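Local atomic coordinates of methyltransferase (Geobacter sulfurreducens PCA, PDB entry 3C3P), a protein that probably transfers methyl groups from S-adenosyl-L-methionine to oxygen atoms of acceptor substrates. Residues A70-W73 against F74-I78. Residues are numbered along the deposited sequence; the frame is centred on the assembly and turned at random.
Sequences ASWW and FARAI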
loop_
_atom_site.group_PDB
_atom_site.type_symbol
_atom_site.label_atom_id
_atom_site.label_comp_id
_atom_site.label_asym_id
_atom_site.label_seq_id
_atom_site.Cartn_x
_atom_site.Cartn_y
_atom_site.Cartn_z
ATOM N N ALA A 70 -9.111 -11.812 -8.085
ATOM C CA ALA A 70 -8.308 -11.415 -6.917
ATOM C C ALA A 70 -7.256 -12.468 -6.613
ATOM O O ALA A 70 -6.087 -12.172 -6.352
ATOM C CB ALA A 70 -9.217 -11.187 -5.673
ATOM N N SER A 71 -7.685 -13.715 -6.700
ATOM C CA SER A 71 -6.811 -14.872 -6.420
ATOM C C SER A 71 -5.679 -14.951 -7.431
ATOM O O SER A 71 -4.577 -15.400 -7.128
ATOM C CB SER A 71 -7.620 -16.166 -6.428
ATOM O OG SER A 71 -8.646 -16.129 -5.449
ATOM N N TRP A 72 -5.960 -14.472 -8.638
ATOM C CA TRP A 72 -4.971 -14.501 -9.697
ATOM C C TRP A 72 -3.816 -13.565 -9.310
ATOM O O TRP A 72 -2.638 -13.933 -9.401
ATOM C CB TRP A 72 -5.608 -14.148 -11.041
ATOM C CG TRP A 72 -4.674 -14.275 -12.128
ATOM C CD1 TRP A 72 -4.364 -15.418 -12.835
ATOM C CD2 TRP A 72 -3.871 -13.247 -12.667
ATOM N NE1 TRP A 72 -3.419 -15.140 -13.787
ATOM C CE2 TRP A 72 -3.094 -13.813 -13.697
ATOM C CE3 TRP A 72 -3.726 -11.901 -12.384
ATOM C CZ2 TRP A 72 -2.199 -13.064 -14.445
ATOM C CZ3 TRP A 72 -2.824 -11.165 -13.128
ATOM C CH2 TRP A 72 -2.079 -11.740 -14.134
ATOM N N TRP A 73 -4.167 -12.374 -8.831
ATOM C CA TRP A 73 -3.156 -11.362 -8.430
ATOM C C TRP A 73 -2.346 -11.821 -7.233
ATOM O O TRP A 73 -1.118 -11.707 -7.194
ATOM C CB TRP A 73 -3.784 -9.987 -8.144
ATOM C CG TRP A 73 -4.299 -9.319 -9.379
ATOM C CD1 TRP A 73 -5.586 -9.329 -9.844
ATOM C CD2 TRP A 73 -3.531 -8.587 -10.329
ATOM N NE1 TRP A 73 -5.662 -8.620 -11.028
ATOM C CE2 TRP A 73 -4.412 -8.173 -11.356
ATOM C CE3 TRP A 73 -2.171 -8.273 -10.443
ATOM C CZ2 TRP A 73 -3.990 -7.425 -12.446
ATOM C CZ3 TRP A 73 -1.754 -7.539 -11.533
ATOM C CH2 TRP A 73 -2.664 -7.126 -12.524
ATOM N N PHE A 74 -3.055 -12.372 -6.263
ATOM C CA PHE A 74 -2.409 -12.876 -5.044
ATOM C C PHE A 74 -1.517 -14.114 -5.285
ATOM O O PHE A 74 -0.429 -14.239 -4.697
ATOM C CB PHE A 74 -3.433 -13.191 -3.948
ATOM C CG PHE A 74 -4.100 -11.979 -3.363
ATOM C CD1 PHE A 74 -3.337 -11.012 -2.707
ATOM C CD2 PHE A 74 -5.472 -11.848 -3.365
ATOM C CE1 PHE A 74 -3.929 -9.894 -2.123
ATOM C CE2 PHE A 74 -6.069 -10.731 -2.769
ATOM C CZ PHE A 74 -5.293 -9.762 -2.148
ATOM N N ALA A 75 -1.986 -15.032 -6.130
ATOM C CA ALA A 75 -1.244 -16.272 -6.411
ATOM C C ALA A 75 0.136 -15.992 -6.983
ATOM O O ALA A 75 1.105 -16.703 -6.720
ATOM C CB ALA A 75 -2.041 -17.195 -7.371
ATOM N N ARG A 76 0.184 -14.939 -7.767
ATOM C CA ARG A 76 1.407 -14.510 -8.452
ATOM C C ARG A 76 2.436 -13.927 -7.509
ATOM O O ARG A 76 3.615 -13.863 -7.831
ATOM C CB ARG A 76 1.088 -13.431 -9.505
ATOM C CG ARG A 76 0.116 -13.864 -10.599
ATOM C CD ARG A 76 0.231 -12.994 -11.860
ATOM N NE ARG A 76 1.635 -12.923 -12.287
ATOM C CZ ARG A 76 2.084 -12.629 -13.501
ATOM N NH1 ARG A 76 1.258 -12.480 -14.531
ATOM N NH2 ARG A 76 3.400 -12.569 -13.695
ATOM N N ALA A 77 1.955 -13.528 -6.335
ATOM C CA ALA A 77 2.769 -12.846 -5.311
ATOM C C ALA A 77 3.307 -13.691 -4.179
ATOM O O ALA A 77 4.066 -13.193 -3.351
ATOM C CB ALA A 77 1.930 -11.680 -4.698
ATOM N N ILE A 78 2.938 -14.963 -4.158
ATOM C CA ILE A 78 3.351 -15.849 -3.054
ATOM C C ILE A 78 4.232 -17.025 -3.445
ATOM O O ILE A 78 4.271 -17.466 -4.605
ATOM C CB ILE A 78 2.091 -16.399 -2.274
ATOM C CG1 ILE A 78 1.302 -17.380 -3.132
ATOM C CG2 ILE A 78 1.163 -15.240 -1.785
ATOM C CD1 ILE A 78 0.278 -18.184 -2.362
#
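Trp72, on helix 69-75, packs alongside Arg76, four residues on; the helix is the crossover of a beta-alpha-beta unit in the Rossmann-like fold of class I methyltransferases. The chi1 of Trp72 (-175°) sets CG opposite the backbone N and swings the indole to where Arg76 CD covers one face of its six-membered ring. This is a CH-pi contact, with Arg76 CD 3.6 Å from the ring centroid of Trp72. The arginine chain then bends at chi3, carrying the guanidinium past the ring rim; its plane stands 84° from that of the indole, so the two are not stacked. Trp72 CH2 meets the guanidinium at the edge, 3.4 Å from Arg76 NH1. The same NH1 forms a salt bridge with Asp22, which also touches Trp72. Were Trp72 replaced by an alanine, Arg76 CD would probably lose the ring face it rests on, and the guanidinium would be freer to turn from Asp22. Trp72 CZ3 in turn lies 3.7 Å above the centre of the Trp73 ring.

On the side facing the sheet, Phe74 packs against Val60, Val62 and Val84 of the flanking strands, and its CE2 lies 4.3 Å from Ala70 CB. Ser71 faces the same strands, its OG hydrogen-bonded to Asp65.

Along the backbone, Phe74 N makes an i to i-4 hydrogen bond to Ala70 O at 3.0 Å. The next, from Ala75 N to Ser71 O, measures 2.8 Å. The third, from Arg76 N to Trp72 O, is weak at 3.4 Å. Beyond it comes Ala77 N, hydrogen-bonded to Phe74 O, three residues back, at 3.0 Å.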